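Aminomethyltransferase (Bartonella henselae, PDB 3GIR) belongs to the aminomethyltransferase family and pairs a folate-binding domain with a C-terminal barrel domain. Local coordinates at residues A74-A88 with V167-Q181. Residues are numbered along the deposited sequence; the frame is centred on the assembly and turned at random. Where two conformers were deposited one is given.
Sequences AHAGLFDISHMKLIA and VIALERVLLALQGPQ
Leu-174 meets Ile-81 branch against branch: its CD2 lies 3.6 Å from Ile-81 CD1 and also touches Met-84 CB and Leu-86 CD1, so one methyl gathers three side chains of 74-88. Ile-81 reaches it because CG1 sits between the backbone N and the carbonyl carbon (chi1 56°), which carries CD1 onward to Ala-176 CB as well. Ala-176 O lies at the edge of the Phe-79 ring, in its plane, and Gln-178 CG passes Phe-79 CE2 at 4.0 Å; the amide of Gln-178 turns elsewhere, to Thr-216. Leu-78 lies on the other face with Leu-175 and Leu-177, where it packs against Leu-237 and Leu-238 of helix 227-238.

Two strands that follow one another in the chain can belong to different sheets: here 76-80 runs antiparallel to 173-178 in a mixed sheet, 85-88 antiparallel to 167-169 in a second sheet of the folate-binding domain. The register differs by one between the two pairings, which are separated by a type I turn from Ile-81 to Met-84 on one side and the connection around Leu-170 to Arg-172 on the other. Just before the turn, Asp-80 OD1 forms an Asx turn with Ser-82 N and receives Ser-82 OG at 2.6 Å on its syn lone pair; Ser-82 OG in turn accepts Leu-174 N at 3.1 Å. His-42 holds the other carboxylate oxygen, which should help fix the rotation of Asp-80.

Where the strands part, waters fill in for direct pairing. One accepts from Leu-86 N and donates to Leu-170 O, both at 2.8 Å; another accepts from Arg-172 N and Lys-85 NZ. At the far end Gln-181, extended beyond CG, lies alongside His-75, and His-75 ND1 donates to Gln-181 OE1 at 2.7 Å; the oxygen lies in the ring plane, but the donor stands 50° out of the Gln-181 carbonyl plane.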
ATOM      1  N   ALA A  74     -13.561  14.174   0.917  1.00 19.46           N
ATOM      2  CA  ALA A  74     -14.691  15.033   0.461  1.00 21.81           C
ATOM      3  C   ALA A  74     -14.676  15.377  -1.022  1.00 21.01           C
ATOM      4  O   ALA A  74     -15.747  15.696  -1.599  1.00 21.86           O
ATOM      5  CB  ALA A  74     -14.724  16.291   1.326  1.00 22.46           C
ATOM      6  N   HIS A  75     -13.495  15.306  -1.661  1.00 19.44           N
ATOM      7  CA  HIS A  75     -13.252  15.894  -2.966  1.00 18.15           C
ATOM      8  C   HIS A  75     -12.321  14.979  -3.781  1.00 17.56           C
ATOM      9  O   HIS A  75     -12.644  13.829  -3.997  1.00 18.96           O
ATOM     10  CB  HIS A  75     -12.721  17.349  -2.851  1.00 16.31           C
ATOM     11  CG  HIS A  75     -13.695  18.285  -2.221  1.00 19.81           C
ATOM     12  ND1 HIS A  75     -14.912  18.607  -2.812  1.00 24.14           N
ATOM     13  CD2 HIS A  75     -13.675  18.900  -1.015  1.00 24.14           C
ATOM     14  CE1 HIS A  75     -15.591  19.382  -1.980  1.00 26.50           C
ATOM     15  NE2 HIS A  75     -14.871  19.570  -0.880  1.00 27.95           N
ATOM     16  N   ALA A  76     -11.143  15.471  -4.174  1.00 18.70           N
ATOM     17  CA  ALA A  76     -10.173  14.642  -4.888  1.00 17.08           C
ATOM     18  C   ALA A  76      -8.770  15.120  -4.488  1.00 16.20           C
ATOM     19  O   ALA A  76      -8.447  16.307  -4.552  1.00 17.78           O
ATOM     20  CB  ALA A  76     -10.366  14.769  -6.391  1.00 17.65           C
ATOM     21  N   GLY A  77      -7.964  14.190  -3.990  1.00 16.25           N
ATOM     22  CA  GLY A  77      -6.595  14.474  -3.612  1.00 14.74           C
ATOM     23  C   GLY A  77      -5.654  13.886  -4.640  1.00 14.88           C
ATOM     24  O   GLY A  77      -5.866  12.801  -5.149  1.00 15.76           O
ATOM     25  N   LEU A  78      -4.628  14.640  -4.957  1.00 14.57           N
ATOM     26  CA  LEU A  78      -3.587  14.245  -5.903  1.00 15.36           C
ATOM     27  C   LEU A  78      -2.309  13.971  -5.097  1.00 15.21           C
ATOM     28  O   LEU A  78      -1.820  14.802  -4.324  1.00 15.62           O
ATOM     29  CB  LEU A  78      -3.309  15.372  -6.930  1.00 16.79           C
ATOM     30  CG  LEU A  78      -2.365  14.977  -8.080  1.00 16.54           C
ATOM     31  CD1 LEU A  78      -2.947  13.837  -8.987  1.00 17.02           C
ATOM     32  CD2 LEU A  78      -2.031  16.301  -8.914  1.00 16.41           C
ATOM     33  N   PHE A  79      -1.764  12.783  -5.283  1.00 15.02           N
ATOM     34  CA  PHE A  79      -0.595  12.302  -4.570  1.00 14.35           C
ATOM     35  C   PHE A  79       0.494  11.960  -5.576  1.00 15.13           C
ATOM     36  O   PHE A  79       0.272  11.182  -6.497  1.00 15.74           O
ATOM     37  CB  PHE A  79      -0.892  11.018  -3.770  1.00 14.98           C
ATOM     38  CG  PHE A  79      -2.037  11.092  -2.796  1.00 15.71           C
ATOM     39  CD1 PHE A  79      -1.808  11.029  -1.429  1.00 15.99           C
ATOM     40  CD2 PHE A  79      -3.349  11.163  -3.257  1.00 14.73           C
ATOM     41  CE1 PHE A  79      -2.875  11.067  -0.529  1.00 15.62           C
ATOM     42  CE2 PHE A  79      -4.380  11.247  -2.342  1.00 15.57           C
ATOM     43  CZ  PHE A  79      -4.129  11.212  -0.993  1.00 16.24           C
ATOM     44  N   ASP A  80       1.688  12.533  -5.375  1.00 13.93           N
ATOM     45  CA  ASP A  80       2.816  12.138  -6.160  1.00 14.02           C
ATOM     46  C   ASP A  80       3.475  10.940  -5.487  1.00 15.59           C
ATOM     47  O   ASP A  80       4.115  11.050  -4.424  1.00 16.90           O
ATOM     48  CB  ASP A  80       3.837  13.289  -6.314  1.00 14.50           C
ATOM     49  CG  ASP A  80       4.936  12.940  -7.278  1.00 18.13           C
ATOM     50  OD1 ASP A  80       5.056  11.744  -7.685  1.00 15.82           O
ATOM     51  OD2 ASP A  80       5.750  13.857  -7.605  1.00 16.90           O
ATOM     52  N   ILE A  81       3.324   9.764  -6.106  1.00 14.43           N
ATOM     53  CA  ILE A  81       3.823   8.511  -5.608  1.00 13.01           C
ATOM     54  C   ILE A  81       4.867   7.924  -6.582  1.00 13.57           C
ATOM     55  O   ILE A  81       5.030   6.721  -6.719  1.00 15.00           O
ATOM     56  CB  ILE A  81       2.674   7.522  -5.212  1.00 15.01           C
ATOM     57  CG1 ILE A  81       1.759   7.295  -6.365  1.00 17.18           C
ATOM     58  CG2 ILE A  81       1.911   8.110  -3.992  1.00 17.08           C
ATOM     59  CD1 ILE A  81       0.764   6.136  -6.043  1.00 22.03           C
ATOM     60  N   SER A  82       5.669   8.824  -7.168  1.00 15.14           N
ATOM     61  CA  SER A  82       6.671   8.477  -8.158  1.00 14.60           C
ATOM     62  C   SER A  82       7.862   7.773  -7.544  1.00 15.49           C
ATOM     63  O   SER A  82       8.764   7.376  -8.271  1.00 18.07           O
ATOM     64  CB  SER A  82       7.158   9.715  -8.929  1.00 15.28           C
ATOM     65  OG  SER A  82       6.085  10.304  -9.648  1.00 17.46           O
ATOM     66  N   HIS A  83       7.906   7.656  -6.214  1.00 16.10           N
ATOM     67  CA  HIS A  83       8.896   6.887  -5.486  1.00 16.97           C
ATOM     68  C   HIS A  83       8.617   5.399  -5.575  1.00 17.63           C
ATOM     69  O   HIS A  83       9.531   4.579  -5.401  1.00 19.82           O
ATOM     70  CB  HIS A  83       9.001   7.397  -4.034  1.00 17.72           C
ATOM     71  CG  HIS A  83       7.770   7.225  -3.227  1.00 16.56           C
ATOM     72  ND1 HIS A  83       6.506   7.434  -3.738  1.00 18.54           N
ATOM     73  CD2 HIS A  83       7.572   6.796  -1.947  1.00 19.15           C
ATOM     74  CE1 HIS A  83       5.592   7.197  -2.808  1.00 20.19           C
ATOM     75  NE2 HIS A  83       6.211   6.786  -1.708  1.00 21.74           N
ATOM     76  N   MET A  84       7.379   5.021  -5.841  1.00 16.05           N
ATOM     77  CA  MET A  84       7.006   3.625  -6.130  0.50 16.22           C
ATOM     78  C   MET A  84       7.587   3.238  -7.482  1.00 16.41           C
ATOM     79  O   MET A  84       7.974   4.090  -8.276  1.00 18.63           O
ATOM     80  CB  MET A  84       5.484   3.444  -6.221  0.50 15.98           C
ATOM     81  CG  MET A  84       4.658   3.908  -5.008  0.50 17.05           C
ATOM     82  SD  MET A  84       4.939   3.063  -3.412  0.50 16.35           S
ATOM     83  CE  MET A  84       3.879   1.681  -3.485  0.50 13.44           C
ATOM     84  N   LYS A  85       7.675   1.937  -7.732  1.00 17.36           N
ATOM     85  CA  LYS A  85       8.342   1.399  -8.915  1.00 17.43           C
ATOM     86  C   LYS A  85       7.464   0.433  -9.658  1.00 18.73           C
ATOM     87  O   LYS A  85       6.933  -0.499  -9.065  1.00 18.22           O
ATOM     88  CB  LYS A  85       9.683   0.707  -8.571  1.00 18.85           C
ATOM     89  CG  LYS A  85      10.599   0.506  -9.731  1.00 19.66           C
ATOM     90  CD  LYS A  85      11.213   1.849 -10.195  1.00 21.82           C
ATOM     91  CE  LYS A  85      12.159   1.696 -11.334  1.00 23.82           C
ATOM     92  NZ  LYS A  85      12.760   3.041 -11.640  1.00 22.91           N
ATOM     93  N   LEU A  86       7.337   0.678 -10.954  1.00 17.23           N
ATOM     94  CA  LEU A  86       6.642  -0.236 -11.870  1.00 18.16           C
ATOM     95  C   LEU A  86       7.684  -1.168 -12.456  1.00 17.15           C
ATOM     96  O   LEU A  86       8.751  -0.712 -12.928  1.00 18.40           O
ATOM     97  CB  LEU A  86       6.007   0.550 -13.005  1.00 19.95           C
ATOM     98  CG  LEU A  86       4.578   0.963 -12.716  1.00 23.84           C
ATOM     99  CD1 LEU A  86       4.561   1.982 -11.628  1.00 27.03           C
ATOM    100  CD2 LEU A  86       3.987   1.479 -14.060  1.00 26.96           C
ATOM    101  N   ILE A  87       7.414  -2.456 -12.371  1.00 15.47           N
ATOM    102  CA  ILE A  87       8.220  -3.460 -12.987  1.00 17.64           C
ATOM    103  C   ILE A  87       7.330  -4.244 -13.971  1.00 16.56           C
ATOM    104  O   ILE A  87       6.321  -4.852 -13.587  1.00 18.60           O
ATOM    105  CB  ILE A  87       8.732  -4.386 -11.906  1.00 18.11           C
ATOM    106  CG1 ILE A  87       9.693  -3.669 -10.944  1.00 19.54           C
ATOM    107  CG2 ILE A  87       9.532  -5.586 -12.524  1.00 18.42           C
ATOM    108  CD1 ILE A  87      10.065  -4.436  -9.623  1.00 21.41           C
ATOM    109  N   ALA A  88       7.728  -4.225 -15.252  1.00 16.76           N
ATOM    110  CA  ALA A  88       7.028  -5.019 -16.291  1.00 16.55           C
ATOM    111  C   ALA A  88       7.592  -6.431 -16.328  1.00 18.13           C
ATOM    112  O   ALA A  88       8.824  -6.665 -16.124  1.00 19.60           O
ATOM    113  CB  ALA A  88       7.158  -4.390 -17.647  1.00 17.75           C
ATOM    114  N   VAL A 167      12.112  -9.303 -16.942  1.00 22.62           N
ATOM    115  CA  VAL A 167      11.692  -8.424 -15.852  1.00 21.24           C
ATOM    116  C   VAL A 167      12.389  -7.109 -16.130  1.00 20.58           C
ATOM    117  O   VAL A 167      13.622  -7.074 -16.249  1.00 22.58           O
ATOM    118  CB  VAL A 167      12.214  -9.023 -14.508  1.00 21.83           C
ATOM    119  CG1 VAL A 167      11.805  -8.236 -13.308  1.00 23.61           C
ATOM    120  CG2 VAL A 167      11.681 -10.492 -14.364  1.00 25.14           C
ATOM    121  N   ILE A 168      11.621  -6.014 -16.191  1.00 21.35           N
ATOM    122  CA  ILE A 168      12.119  -4.727 -16.614  1.00 19.59           C
ATOM    123  C   ILE A 168      11.640  -3.626 -15.621  1.00 19.18           C
ATOM    124  O   ILE A 168      10.453  -3.416 -15.517  1.00 19.09           O
ATOM    125  CB  ILE A 168      11.579  -4.348 -18.032  1.00 22.34           C
ATOM    126  CG1 ILE A 168      11.838  -5.503 -19.008  1.00 27.18           C
ATOM    127  CG2 ILE A 168      12.239  -3.029 -18.509  1.00 26.44           C
ATOM    128  CD1 ILE A 168      11.067  -5.356 -20.303  1.00 33.16           C
ATOM    129  N   ALA A 169      12.583  -2.906 -15.013  1.00 19.48           N
ATOM    130  CA  ALA A 169      12.246  -1.783 -14.139  1.00 18.65           C
ATOM    131  C   ALA A 169      11.948  -0.578 -15.028  1.00 20.51           C
ATOM    132  O   ALA A 169      12.717  -0.263 -15.896  1.00 23.46           O
ATOM    133  CB  ALA A 169      13.396  -1.491 -13.182  1.00 20.00           C
ATOM    134  N   LEU A 170      10.786   0.045 -14.863  1.00 18.40           N
ATOM    135  CA  LEU A 170      10.383   1.152 -15.702  1.00 18.41           C
ATOM    136  C   LEU A 170      10.665   2.486 -15.050  1.00 17.76           C
ATOM    137  O   LEU A 170      10.609   2.627 -13.801  1.00 18.98           O
ATOM    138  CB  LEU A 170       8.926   1.033 -16.043  1.00 18.24           C
ATOM    139  CG  LEU A 170       8.375  -0.241 -16.698  1.00 18.40           C
ATOM    140  CD1 LEU A 170       6.897  -0.194 -17.013  1.00 21.62           C
ATOM    141  CD2 LEU A 170       9.145  -0.517 -17.988  1.00 21.80           C
ATOM    142  N   GLU A 171      10.962   3.474 -15.888  1.00 18.85           N
ATOM    143  CA  GLU A 171      11.096   4.871 -15.439  0.70 20.28           C
ATOM    144  C   GLU A 171       9.771   5.592 -15.678  1.00 18.47           C
ATOM    145  O   GLU A 171       9.351   5.793 -16.809  1.00 18.90           O
ATOM    146  CB  GLU A 171      12.216   5.581 -16.198  0.70 21.58           C
ATOM    147  CG  GLU A 171      12.524   6.944 -15.632  0.70 27.83           C
ATOM    148  CD  GLU A 171      13.886   7.527 -16.040  0.70 37.01           C
ATOM    149  OE1 GLU A 171      14.278   7.341 -17.220  0.70 41.34           O
ATOM    150  OE2 GLU A 171      14.554   8.196 -15.190  0.70 39.73           O
ATOM    151  N   ARG A 172       9.107   5.927 -14.579  1.00 18.23           N
ATOM    152  CA  ARG A 172       7.794   6.531 -14.653  1.00 17.16           C
ATOM    153  C   ARG A 172       7.528   7.501 -13.560  1.00 16.09           C
ATOM    154  O   ARG A 172       8.100   7.425 -12.457  1.00 16.92           O
ATOM    155  CB  ARG A 172       6.725   5.422 -14.491  1.00 17.48           C
ATOM    156  CG  ARG A 172       6.666   4.362 -15.564  1.00 20.62           C
ATOM    157  CD  ARG A 172       6.145   4.840 -16.840  1.00 19.63           C
ATOM    158  NE  ARG A 172       6.044   3.791 -17.860  1.00 22.25           N
ATOM    159  CZ  ARG A 172       6.988   3.471 -18.736  1.00 20.83           C
ATOM    160  NH1 ARG A 172       8.160   4.068 -18.710  1.00 21.19           N
ATOM    161  NH2 ARG A 172       6.793   2.527 -19.663  1.00 22.87           N
ATOM    162  N   VAL A 173       6.613   8.427 -13.828  1.00 15.69           N
ATOM    163  CA  VAL A 173       5.901   9.156 -12.763  1.00 14.88           C
ATOM    164  C   VAL A 173       4.672   8.367 -12.467  1.00 15.86           C
ATOM    165  O   VAL A 173       4.057   7.805 -13.357  1.00 16.28           O
ATOM    166  CB  VAL A 173       5.599  10.612 -13.177  1.00 15.25           C
ATOM    167  CG1 VAL A 173       4.414  11.228 -12.396  1.00 16.59           C
ATOM    168  CG2 VAL A 173       6.858  11.426 -13.017  1.00 15.73           C
ATOM    169  N   LEU A 174       4.290   8.328 -11.196  1.00 16.09           N
ATOM    170  CA  LEU A 174       3.097   7.677 -10.742  1.00 15.44           C
ATOM    171  C   LEU A 174       2.343   8.678  -9.871  1.00 15.55           C
ATOM    172  O   LEU A 174       2.898   9.227  -8.889  1.00 16.11           O
ATOM    173  CB  LEU A 174       3.394   6.411  -9.902  1.00 16.17           C
ATOM    174  CG  LEU A 174       2.160   5.525  -9.543  1.00 18.34           C
ATOM    175  CD1 LEU A 174       1.459   4.901 -10.722  1.00 20.69           C
ATOM    176  CD2 LEU A 174       2.702   4.446  -8.576  1.00 19.34           C
ATOM    177  N   LEU A 175       1.087   8.937 -10.221  1.00 14.38           N
ATOM    178  CA  LEU A 175       0.196   9.868  -9.510  1.00 14.02           C
ATOM    179  C   LEU A 175      -0.995   9.080  -9.035  1.00 16.23           C
ATOM    180  O   LEU A 175      -1.510   8.296  -9.777  1.00 18.47           O
ATOM    181  CB  LEU A 175      -0.290  11.015 -10.393  1.00 14.94           C
ATOM    182  CG  LEU A 175       0.796  11.839 -11.060  1.00 15.65           C
ATOM    183  CD1 LEU A 175       0.201  12.823 -12.088  1.00 18.77           C
ATOM    184  CD2 LEU A 175       1.520  12.592 -10.005  1.00 17.62           C
ATOM    185  N   ALA A 176      -1.470   9.309  -7.826  1.00 14.04           N
ATOM    186  CA  ALA A 176      -2.746   8.796  -7.384  1.00 14.66           C
ATOM    187  C   ALA A 176      -3.735   9.949  -7.303  1.00 15.45           C
ATOM    188  O   ALA A 176      -3.428  10.997  -6.832  1.00 15.40           O
ATOM    189  CB  ALA A 176      -2.583   8.167  -5.981  1.00 15.09           C
ATOM    190  N   LEU A 177      -4.964   9.691  -7.777  1.00 14.76           N
ATOM    191  CA  LEU A 177      -6.057  10.703  -7.766  1.00 14.78           C
ATOM    192  C   LEU A 177      -7.173   9.989  -7.032  1.00 14.57           C
ATOM    193  O   LEU A 177      -7.771   9.042  -7.539  1.00 16.42           O
ATOM    194  CB  LEU A 177      -6.518  11.068  -9.156  1.00 15.82           C
ATOM    195  CG  LEU A 177      -7.649  12.081  -9.211  1.00 17.64           C
ATOM    196  CD1 LEU A 177      -7.144  13.481  -8.791  1.00 20.20           C
ATOM    197  CD2 LEU A 177      -8.156  12.121 -10.670  1.00 20.87           C
ATOM    198  N   GLN A 178      -7.507  10.438  -5.823  1.00 16.02           N
ATOM    199  CA  GLN A 178      -8.321   9.672  -4.865  1.00 15.48           C
ATOM    200  C   GLN A 178      -9.405  10.529  -4.247  1.00 15.47           C
ATOM    201  O   GLN A 178      -9.206  11.683  -3.945  1.00 16.15           O
ATOM    202  CB  GLN A 178      -7.470   9.133  -3.723  1.00 13.85           C
ATOM    203  CG  GLN A 178      -6.315   8.306  -4.176  1.00 14.25           C
ATOM    204  CD  GLN A 178      -6.730   6.879  -4.545  1.00 14.71           C
ATOM    205  OE1 GLN A 178      -7.310   6.140  -3.703  1.00 16.91           O
ATOM    206  NE2 GLN A 178      -6.300   6.432  -5.750  1.00 14.97           N
ATOM    207  N   GLY A 179     -10.591   9.931  -4.034  1.00 15.94           N
ATOM    208  CA  GLY A 179     -11.699  10.600  -3.402  1.00 17.48           C
ATOM    209  C   GLY A 179     -13.020  10.454  -4.190  1.00 17.42           C
ATOM    210  O   GLY A 179     -13.037   9.985  -5.338  1.00 17.01           O
ATOM    211  N   PRO A 180     -14.096  10.952  -3.590  1.00 17.61           N
ATOM    212  CA  PRO A 180     -15.390  10.826  -4.240  1.00 20.03           C
ATOM    213  C   PRO A 180     -15.569  11.601  -5.484  1.00 19.29           C
ATOM    214  O   PRO A 180     -16.464  11.221  -6.276  1.00 21.25           O
ATOM    215  CB  PRO A 180     -16.366  11.279  -3.147  1.00 20.43           C
ATOM    216  CG  PRO A 180     -15.524  12.198  -2.285  1.00 21.44           C
ATOM    217  CD  PRO A 180     -14.219  11.480  -2.236  1.00 19.71           C
ATOM    218  N   GLN A 181     -14.735  12.606  -5.724  1.00 19.93           N
ATOM    219  CA  GLN A 181     -14.783  13.349  -6.962  1.00 20.15           C
ATOM    220  C   GLN A 181     -13.720  12.959  -7.975  1.00 19.87           C
ATOM    221  O   GLN A 181     -13.593  13.533  -9.046  1.00 20.03           O
ATOM    222  CB  GLN A 181     -14.851  14.817  -6.710  1.00 20.52           C
ATOM    223  CG  GLN A 181     -16.041  15.275  -5.877  1.00 23.67           C
ATOM    224  CD  GLN A 181     -16.022  16.759  -5.580  1.00 23.84           C
ATOM    225  OE1 GLN A 181     -15.014  17.372  -5.238  1.00 23.43           O
ATOM    226  NE2 GLN A 181     -17.210  17.381  -5.721  1.00 33.31           N
TER
HETATM  227  O   HOH W   1      10.074   8.508 -10.549  1.00 21.19           O
HETATM  228  O   HOH W   2       7.614   5.241 -10.743  1.00 26.93           O
HETATM  229  O   HOH W   3      10.751   5.469 -12.069  1.00 20.87           O
HETATM  230  O   HOH W   4       8.294   3.045 -12.205  1.00 20.89           O